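Fructose-bisphosphate aldolase (Slackia heliotrinireducens, PDB 4MOZ) belongs to the DeoC/LacD family of aldolases and folds as a TIM barrel, a closed ring of eight parallel strands surrounded by helices. Local coordinates at residues Gln165-Glu168 and Ile172-Leu175; Met28-Gly33 and Asn137-Gly142; Asp257-Gly262 and Ser289-Ala294. All coordinates share one frame; numbering follows the deposited sequence.

Contact 1 (Gln165-Glu168 and Ile172-Leu175)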
# COMPACT_ATOMS: atom_id res chain seq x y z
N GLN C 165 17.57 -9.01 2.86
CA GLN C 165 18.00 -8.02 3.85
C GLN C 165 18.75 -8.64 5.01
O GLN C 165 19.73 -8.05 5.50
CB GLN C 165 16.80 -7.23 4.37
CG GLN C 165 16.27 -6.18 3.40
CD GLN C 165 15.07 -5.44 3.95
OE1 GLN C 165 15.06 -4.21 3.98
NE2 GLN C 165 14.05 -6.17 4.39
N ALA C 166 18.31 -9.81 5.45
CA ALA C 166 18.98 -10.53 6.53
C ALA C 166 20.40 -10.92 6.15
O ALA C 166 21.34 -10.73 6.93
CB ALA C 166 18.18 -11.76 6.94
N HIS C 167 20.56 -11.43 4.93
CA HIS C 167 21.86 -11.86 4.45
C HIS C 167 22.79 -10.71 4.21
O HIS C 167 24.00 -10.85 4.35
CB HIS C 167 21.73 -12.75 3.22
CG HIS C 167 21.25 -14.14 3.55
ND1 HIS C 167 20.76 -14.97 2.62
CD2 HIS C 167 21.19 -14.82 4.76
CE1 HIS C 167 20.41 -16.14 3.20
NE2 HIS C 167 20.67 -16.04 4.51
N GLU C 168 22.22 -9.56 3.87
CA GLU C 168 22.96 -8.31 3.77
C GLU C 168 23.60 -7.97 5.13
O GLU C 168 24.67 -7.37 5.19
CB GLU C 168 22.02 -7.19 3.32
CG GLU C 168 22.68 -5.85 3.08
CD GLU C 168 21.70 -4.74 2.72
OE1 GLU C 168 20.47 -5.00 2.67
OE2 GLU C 168 22.16 -3.61 2.49
N ILE C 172 21.29 -15.33 9.75
CA ILE C 172 20.73 -16.52 9.13
C ILE C 172 19.21 -16.38 9.02
O ILE C 172 18.60 -15.54 9.69
CB ILE C 172 21.14 -17.83 9.85
CG1 ILE C 172 20.43 -17.96 11.20
CG2 ILE C 172 22.66 -17.92 10.00
CD1 ILE C 172 20.24 -19.39 11.65
N VAL C 173 18.59 -17.19 8.15
CA VAL C 173 17.15 -17.13 7.96
C VAL C 173 16.52 -18.52 7.99
O VAL C 173 16.90 -19.40 7.22
CB VAL C 173 16.76 -16.43 6.65
CG1 VAL C 173 15.25 -16.33 6.52
CG2 VAL C 173 17.39 -15.04 6.57
N VAL C 174 15.54 -18.69 8.87
CA VAL C 174 14.73 -19.90 8.94
C VAL C 174 13.32 -19.55 8.46
O VAL C 174 12.68 -18.64 9.01
CB VAL C 174 14.66 -20.48 10.37
CG1 VAL C 174 13.86 -21.77 10.39
CG2 VAL C 174 16.06 -20.70 10.94
N LEU C 175 12.84 -20.26 7.45
CA LEU C 175 11.47 -20.10 7.00
C LEU C 175 10.61 -21.28 7.45
O LEU C 175 10.97 -22.43 7.21
CB LEU C 175 11.40 -19.95 5.48
CG LEU C 175 12.08 -18.72 4.85
CD1 LEU C 175 11.96 -18.78 3.34
CD2 LEU C 175 11.51 -17.42 5.39
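Val173, in segment 172-175 of strand 172-177, is the residue that meets the end of helix 152-168, touching Ala166 and His167; the strand residue before it faces the other way. Ile172, although Ile172 CA and His167 CA are the closest alpha carbons at 6.7 Å, directs its CB away from the helix and packs on Tyr23 and Ala30 of helix 20-30. Val173 follows the strand alternation and directs its CB toward the helix. With chi1 at -177°, CG1 stands anti to the backbone N, which places CG2 beside that nitrogen and makes CG2 the branch that touches. It abuts the methyl of Ala166 head-on, Val173 CG2 to Ala166 CB being 3.4 Å, tighter than an ordinary carbon-carbon contact. The same methyl lies 4.0 Å from NE2 of His167 and approaches the imidazole obliquely. Further along, Leu175 packs on Tyr143 and Leu145 of the preceding strand. The imidazole is held at both nitrogens, ND1 by Asp14 and NE2 by OD2 of Asp207. The direct contact is van der Waals only, methyl on methyl and methyl beside the imidazole, yet the carboxylate of Asp207 bridges helix and strand next to it, taking bonds from His167 NE2 and Val173 N; two acidic partners on one ring would probably stabilise a protonated imidazole.

Contact 2 (Met28-Gly33 and Asn137-Gly142)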
# COMPACT_ATOMS: atom_id res chain seq x y z
N MSE C 28 27.68 -20.64 12.86
CA MSE C 28 28.37 -21.46 13.87
C MSE C 28 27.64 -21.43 15.21
O MSE C 28 27.46 -22.48 15.84
CB MSE C 28 29.82 -21.00 14.05
CG MSE C 28 30.72 -21.25 12.84
SE MSE C 28 31.05 -23.14 12.48
CE MSE C 28 32.38 -23.48 13.87
N LYS C 29 27.20 -20.25 15.65
CA LYS C 29 26.44 -20.13 16.89
C LYS C 29 25.13 -20.92 16.81
O LYS C 29 24.85 -21.75 17.68
CB LYS C 29 26.13 -18.67 17.20
CG LYS C 29 27.26 -17.87 17.81
CD LYS C 29 26.78 -16.46 18.09
CE LYS C 29 27.91 -15.48 18.29
NZ LYS C 29 27.36 -14.10 18.38
N ALA C 30 24.36 -20.68 15.76
CA ALA C 30 23.04 -21.29 15.60
C ALA C 30 23.09 -22.81 15.58
O ALA C 30 22.22 -23.47 16.15
CB ALA C 30 22.35 -20.77 14.35
N THR C 31 24.11 -23.35 14.92
CA THR C 31 24.27 -24.80 14.80
C THR C 31 25.22 -25.38 15.86
O THR C 31 25.56 -26.57 15.82
CB THR C 31 24.76 -25.21 13.39
OG1 THR C 31 26.05 -24.64 13.15
CG2 THR C 31 23.78 -24.74 12.31
N GLN C 32 25.63 -24.54 16.80
CA GLN C 32 26.59 -24.91 17.84
C GLN C 32 27.85 -25.57 17.26
O GLN C 32 28.40 -26.50 17.84
CB GLN C 32 25.93 -25.79 18.91
CG GLN C 32 24.71 -25.17 19.60
CD GLN C 32 25.07 -24.06 20.58
OE1 GLN C 32 26.20 -23.59 20.64
NE2 GLN C 32 24.08 -23.64 21.36
N GLY C 33 28.28 -25.07 16.11
CA GLY C 33 29.48 -25.57 15.43
C GLY C 33 29.34 -26.96 14.85
O GLY C 33 30.34 -27.64 14.61
N ASN C 137 21.96 -10.89 21.54
CA ASN C 137 22.62 -11.88 20.69
C ASN C 137 21.68 -12.47 19.62
O ASN C 137 21.34 -13.65 19.65
CB ASN C 137 23.26 -12.98 21.54
CG ASN C 137 24.07 -13.97 20.72
OD1 ASN C 137 24.77 -13.59 19.78
ND2 ASN C 137 23.97 -15.25 21.08
N VAL C 138 21.27 -11.62 18.68
CA VAL C 138 20.41 -12.04 17.59
C VAL C 138 21.27 -12.67 16.51
O VAL C 138 22.17 -12.03 15.96
CB VAL C 138 19.60 -10.86 16.99
CG1 VAL C 138 18.75 -11.32 15.81
CG2 VAL C 138 18.73 -10.21 18.06
N VAL C 139 21.01 -13.94 16.22
CA VAL C 139 21.80 -14.67 15.22
C VAL C 139 21.04 -14.81 13.90
O VAL C 139 21.64 -15.04 12.86
CB VAL C 139 22.29 -16.04 15.75
CG1 VAL C 139 23.14 -15.85 17.00
CG2 VAL C 139 21.12 -16.97 16.04
N GLY C 140 19.72 -14.66 13.95
CA GLY C 140 18.93 -14.81 12.74
C GLY C 140 17.48 -14.39 12.85
O GLY C 140 17.03 -13.88 13.89
N LEU C 141 16.76 -14.63 11.76
CA LEU C 141 15.37 -14.25 11.65
C LEU C 141 14.54 -15.44 11.22
O LEU C 141 15.04 -16.37 10.57
CB LEU C 141 15.20 -13.12 10.63
CG LEU C 141 16.05 -11.85 10.72
CD1 LEU C 141 15.63 -10.89 9.63
CD2 LEU C 141 15.94 -11.18 12.09
N GLY C 142 13.26 -15.41 11.60
CA GLY C 142 12.29 -16.41 11.18
C GLY C 142 11.07 -15.78 10.54
O GLY C 142 10.69 -14.66 10.88
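Lys29 reaches Asn137 with its amino group, in the one hydrogen bond between these segments: Lys29 NZ donates to Asn137 OD1 over 3.0 Å. The C=O...N angle is 143°, and the nitrogen sits a little off the carbonyl plane, tilted by 21°. The two side chains come from opposite directions, the lysine extended beyond CG and the asparagine turned with CG anti to its own N (chi1 -175°). On its way the lysine passes Val139, whose CG1 lies 3.8 Å from Lys29 CD and also near Lys29 CB. The other valine branch faces the helix too, with Val139 CG2 4.3 Å from Ala30 CB, a looser apolar contact.

A second shell fixes these groups. Asn137 ND2 donates to Asn98 OD1 and Val97 O, which holds the amide with its oxygen presented to the lysine. Val79 of strand 79-82 touches both Ala30 and Val139. The helix stops just after Ala30 in a Schellman motif: Gly33 N bonds Met28 O at 2.7 Å and Gln32 N bonds Lys29 O at 3.0 Å, with Gln32, at positive phi, as the C-prime residue.

Val79, Val139 and Ile172 all lie at the starts of parallel strands, and helix 20-30 touches all three. This is consistent with a TIM barrel in which a helix preceding the first strand packs across the N-terminal ends of the strands.

Contact 3 (Asp257-Gly262 and Ser289-Ala294)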
# COMPACT_ATOMS: atom_id res chain seq x y z
N ASP C 257 15.13 -40.69 13.12
CA ASP C 257 14.76 -41.13 11.78
C ASP C 257 14.78 -39.98 10.77
O ASP C 257 15.24 -40.16 9.64
CB ASP C 257 13.39 -41.80 11.78
CG ASP C 257 13.39 -43.14 12.50
OD1 ASP C 257 14.48 -43.67 12.81
OD2 ASP C 257 12.29 -43.67 12.76
N GLN C 258 14.27 -38.82 11.18
CA GLN C 258 14.21 -37.65 10.30
C GLN C 258 15.60 -37.22 9.84
O GLN C 258 15.78 -36.84 8.68
CB GLN C 258 13.49 -36.49 10.99
CG GLN C 258 11.98 -36.67 11.06
CD GLN C 258 11.30 -35.73 12.05
OE1 GLN C 258 11.94 -34.89 12.68
NE2 GLN C 258 9.98 -35.88 12.18
N ILE C 259 16.58 -37.29 10.74
CA ILE C 259 17.95 -36.92 10.40
C ILE C 259 18.60 -37.97 9.51
O ILE C 259 19.04 -37.66 8.40
CB ILE C 259 18.82 -36.69 11.66
CG1 ILE C 259 18.28 -35.50 12.47
CG2 ILE C 259 20.28 -36.46 11.27
CD1 ILE C 259 18.87 -35.38 13.87
N TYR C 260 18.64 -39.22 9.97
CA TYR C 260 19.46 -40.24 9.33
C TYR C 260 18.77 -40.95 8.17
O TYR C 260 19.44 -41.44 7.27
CB TYR C 260 20.04 -41.21 10.38
CG TYR C 260 20.92 -40.50 11.39
CD1 TYR C 260 22.22 -40.10 11.07
CD2 TYR C 260 20.44 -40.19 12.67
CE1 TYR C 260 23.02 -39.43 11.99
CE2 TYR C 260 21.23 -39.52 13.60
CZ TYR C 260 22.52 -39.15 13.25
OH TYR C 260 23.30 -38.48 14.17
N ILE C 261 17.44 -40.99 8.18
CA ILE C 261 16.68 -41.54 7.06
C ILE C 261 16.11 -40.42 6.19
O ILE C 261 16.20 -40.47 4.95
CB ILE C 261 15.56 -42.50 7.52
CG1 ILE C 261 16.16 -43.67 8.32
CG2 ILE C 261 14.75 -43.01 6.33
CD1 ILE C 261 15.15 -44.49 9.11
N GLY C 262 15.55 -39.40 6.83
CA GLY C 262 14.87 -38.31 6.12
C GLY C 262 15.77 -37.20 5.61
O GLY C 262 15.32 -36.34 4.85
N SER C 289 19.10 -32.24 21.83
CA SER C 289 20.41 -31.73 21.43
C SER C 289 21.48 -32.83 21.35
O SER C 289 22.42 -32.71 20.57
CB SER C 289 20.87 -30.63 22.39
OG SER C 289 20.22 -29.40 22.11
N ALA C 290 21.33 -33.87 22.16
CA ALA C 290 22.28 -34.98 22.14
C ALA C 290 22.18 -35.76 20.83
O ALA C 290 23.21 -36.09 20.24
CB ALA C 290 22.07 -35.90 23.34
N ILE C 291 20.96 -36.02 20.38
CA ILE C 291 20.74 -36.62 19.06
C ILE C 291 21.21 -35.68 17.96
O ILE C 291 22.01 -36.07 17.10
CB ILE C 291 19.26 -36.99 18.83
CG1 ILE C 291 18.85 -38.14 19.75
CG2 ILE C 291 19.01 -37.35 17.37
CD1 ILE C 291 17.36 -38.43 19.77
N THR C 292 20.74 -34.43 18.01
CA THR C 292 20.92 -33.47 16.92
C THR C 292 22.35 -32.98 16.77
O THR C 292 22.87 -32.91 15.66
CB THR C 292 19.96 -32.28 17.12
OG1 THR C 292 18.64 -32.78 17.35
CG2 THR C 292 19.95 -31.37 15.90
N LEU C 293 22.99 -32.64 17.88
CA LEU C 293 24.32 -32.04 17.86
C LEU C 293 25.47 -33.03 18.10
O LEU C 293 26.59 -32.82 17.61
CB LEU C 293 24.40 -30.88 18.86
CG LEU C 293 23.28 -29.84 18.80
CD1 LEU C 293 23.32 -28.91 20.01
CD2 LEU C 293 23.33 -29.04 17.51
N ALA C 294 25.19 -34.09 18.86
CA ALA C 294 26.23 -35.03 19.30
C ALA C 294 26.07 -36.48 18.81
O ALA C 294 26.85 -37.36 19.18
CB ALA C 294 26.37 -34.99 20.82
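Ile259 makes the main side-chain contact with helix 278-294, and its CB is directed toward that helix. From CB the chain divides. CG2, anti to the backbone N, stays on its own helix and rests over the centre of the Tyr260 ring, 3.8 Å above its plane, so that the methyl backs the aromatic face. CG1 takes the other course, anti to the carbonyl carbon (chi1 -64°), and with chi2 at 168° it runs on extended, carrying CD1 to the partner helix. There the tip methyl has two neighbours: Ile259 CD1 lies 4.0 Å from Ile291 CG2 and 4.1 Å from Thr292 CA. The second contact is with backbone, because Thr292 directs its CB away; its OG1 is only grazed, at 4.4 Å from Ile259 CD1, and bonds instead to Ile288 O and to Asn267 of strand 266-269.

Tyr260, set flat against Ile259, brings its hydroxyl alongside the same turn. The 4.0 Å from Tyr260 OH to Ile291 O is too long for a hydrogen bond, and the hydroxyl pairs with Asp295 OD1 just beyond the segment. Ile291 also packs on Leu252 and His256, which carries the packing back along helix 248-260. That helix terminates here with Asp257 O accepting from both Ile261 N and Gly262 N.

In the chain, helix 248-260 comes before the eighth barrel strand and helix 278-294 after it, with the short helix 271-274 also between them, so this is packing between helices that flank the last strand in sequence, in the outer layer of a TIM barrel.

How the contacts relate
From the N terminus, contact 2 comes first and makes the longest closure, joining the helix before the barrel to its fourth strand across 103 intervening residues. Contact 1 then closes a short turn of three residues within a beta-alpha-beta unit, and contact 3 spans 26 residues and ties helix 248-260 to helix 278-294. All three are in series; none nests or crosses. Contacts 1 and 2 share the sheet: Ile172 O to Leu141 N and Val174 N to Leu141 O, each 2.9 Å, are probable hydrogen bonds between neighbouring strands. Contact 2 reaches contact 3 where Leu293 packs on Gln32 and Thr31, whereas contacts 1 and 3 stay about 12 Å apart at their nearest atoms.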